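Local coordinates for protein chorismate mutase (Corynebacterium glutamicum, PDB 5HUB) that probably catalyses the pericyclic rearrangement of chorismate to prephenate in the shikimate pathway, working as a two-chain, all-helical enzyme, at residues T36-Q40 with L82-R86. Sequence-based numbering, arbitrary orientation.
Sequences TKISQ and LRMGR
Met-84 lies across Thr-36, the two side chains meeting at about a right angle. Its chain runs extended to SD and then bends, which turns the methyl back over the threonine hydroxyl: CE of Met-84 is 3.6 Å from OG1 of Thr-36, and CB of Met-84 is 3.7 Å from the same oxygen. The methyl and CB of Met-84 therefore rest on an oxygen already engaged by the carbonyl of Val-32, one turn earlier. The threonine methyl CG2 takes the other branch and touches the carbonyl oxygen of Met-84 at 3.4 Å. Gln-40 reaches this same oxygen with its extended chain, its amide NE2 standing 3.2 Å from O of Met-84.

At Gly-85 the backbones come closest, with its CA 4.7 Å from CA of Thr-36. Ser-39 lies directly against the glycine, its OG 3.3 Å from CA of Gly-85. The hydroxyl, swung anti to the backbone N (chi1 -172°), gives a hydrogen bond across the contact, 2.8 Å from OG of Ser-39 to O of Gly-85; it meets the C=O at 111°, tilted 26° from the carbonyl plane.

Arg-86 starts off away from helix 11-42 at CB, and its NH2 forms a salt bridge with Glu-59 OE2 on helix 49-70, while one guanidinium face lies over the Leu-82 carbonyl oxygen. This is first-to-third helix packing in the all-helical type II (AroQ-like) chorismate mutase fold: the end of helix 74-84 butts against the last turns of the long helix 11-42, beside the second subunit, whose Ile-21 packs on Ser-39 and whose Glu-73 packs on Met-84.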
loop_
_atom_site.group_PDB
_atom_site.type_symbol
_atom_site.label_atom_id
_atom_site.label_comp_id
_atom_site.label_asym_id
_atom_site.label_seq_id
_atom_site.Cartn_x
_atom_site.Cartn_y
_atom_site.Cartn_z
ATOM N N THR A 36 4.651 -9.740 0.332
ATOM C CA THR A 36 3.695 -10.785 0.622
ATOM C C THR A 36 4.333 -12.129 0.334
ATOM O O THR A 36 4.212 -13.037 1.146
ATOM C CB THR A 36 2.451 -10.540 -0.206
ATOM O OG1 THR A 36 1.861 -9.287 0.212
ATOM C CG2 THR A 36 1.476 -11.654 -0.092
ATOM N N LYS A 37 5.120 -12.260 -0.711
ATOM C CA LYS A 37 5.821 -13.493 -1.031
ATOM C C LYS A 37 6.780 -13.857 0.133
ATOM O O LYS A 37 6.840 -15.015 0.559
ATOM C CB LYS A 37 6.593 -13.345 -2.334
ATOM C CG LYS A 37 7.186 -14.651 -2.820
ATOM C CD LYS A 37 7.699 -14.532 -4.240
ATOM C CE LYS A 37 9.112 -14.011 -4.234
ATOM N NZ LYS A 37 9.822 -14.281 -5.517
ATOM N N ILE A 38 7.552 -12.896 0.601
ATOM C CA ILE A 38 8.485 -13.156 1.726
ATOM C C ILE A 38 7.688 -13.519 2.952
ATOM O O ILE A 38 8.056 -14.511 3.663
ATOM C CB ILE A 38 9.336 -11.940 2.026
ATOM C CG1 ILE A 38 10.285 -11.686 0.896
ATOM C CG2 ILE A 38 10.161 -12.173 3.319
ATOM C CD1 ILE A 38 10.968 -10.352 0.908
ATOM N N SER A 39 6.677 -12.793 3.315
ATOM C CA SER A 39 5.896 -13.075 4.471
ATOM C C SER A 39 5.312 -14.459 4.442
ATOM O O SER A 39 5.425 -15.196 5.448
ATOM C CB SER A 39 4.831 -12.005 4.670
ATOM O OG SER A 39 4.202 -12.227 5.918
ATOM N N GLN A 40 4.764 -14.868 3.309
ATOM C CA GLN A 40 4.142 -16.176 3.243
ATOM C C GLN A 40 5.188 -17.279 3.373
ATOM O O GLN A 40 4.898 -18.362 3.866
ATOM C CB GLN A 40 3.340 -16.343 1.958
ATOM C CG GLN A 40 2.137 -15.419 1.861
ATOM C CD GLN A 40 1.322 -15.610 0.624
ATOM O OE1 GLN A 40 1.858 -15.865 -0.449
ATOM N NE2 GLN A 40 0.012 -15.436 0.743
ATOM N N LEU A 82 -0.773 -7.261 6.507
ATOM C CA LEU A 82 -0.755 -8.375 7.466
ATOM C C LEU A 82 -1.646 -9.495 7.023
ATOM O O LEU A 82 -1.228 -10.672 7.110
ATOM C CB LEU A 82 -1.121 -7.873 8.850
ATOM C CG LEU A 82 -0.109 -6.918 9.482
ATOM C CD1 LEU A 82 -0.629 -6.425 10.831
ATOM C CD2 LEU A 82 1.264 -7.604 9.677
ATOM N N ARG A 83 -2.865 -9.218 6.572
ATOM C CA ARG A 83 -3.738 -10.292 6.027
ATOM C C ARG A 83 -3.127 -10.997 4.830
ATOM O O ARG A 83 -3.072 -12.221 4.769
ATOM C CB ARG A 83 -5.121 -9.790 5.632
ATOM C CG ARG A 83 -6.049 -9.401 6.762
ATOM C CD ARG A 83 -7.495 -9.254 6.256
ATOM N NE ARG A 83 -7.703 -8.162 5.313
ATOM C CZ ARG A 83 -7.858 -6.871 5.646
ATOM N NH1 ARG A 83 -8.011 -6.012 4.698
ATOM N NH2 ARG A 83 -7.791 -6.427 6.913
ATOM N N MET A 84 -2.600 -10.227 3.899
ATOM C CA MET A 84 -1.948 -10.820 2.752
ATOM C C MET A 84 -0.762 -11.726 3.094
ATOM O O MET A 84 -0.522 -12.753 2.428
ATOM C CB MET A 84 -1.468 -9.729 1.828
ATOM C CG MET A 84 -2.588 -8.994 1.093
ATOM S SD MET A 84 -2.007 -7.680 0.010
ATOM C CE MET A 84 -1.369 -8.686 -1.314
ATOM N N GLY A 85 -0.022 -11.334 4.127
ATOM C CA GLY A 85 1.227 -12.011 4.488
ATOM C C GLY A 85 1.029 -13.298 5.232
ATOM O O GLY A 85 2.032 -13.919 5.548
ATOM N N ARG A 86 -0.207 -13.695 5.548
ATOM C CA ARG A 86 -0.458 -15.008 6.179
ATOM C C ARG A 86 -0.632 -16.060 5.097
ATOM O O ARG A 86 -1.553 -15.972 4.273
ATOM C CB ARG A 86 -1.707 -14.909 7.039
ATOM C CG ARG A 86 -1.512 -13.922 8.186
ATOM C CD ARG A 86 -2.446 -14.059 9.378
ATOM N NE ARG A 86 -2.198 -12.919 10.287
ATOM C CZ ARG A 86 -2.901 -11.782 10.351
ATOM N NH1 ARG A 86 -3.956 -11.554 9.542
ATOM N NH2 ARG A 86 -2.508 -10.817 11.165
#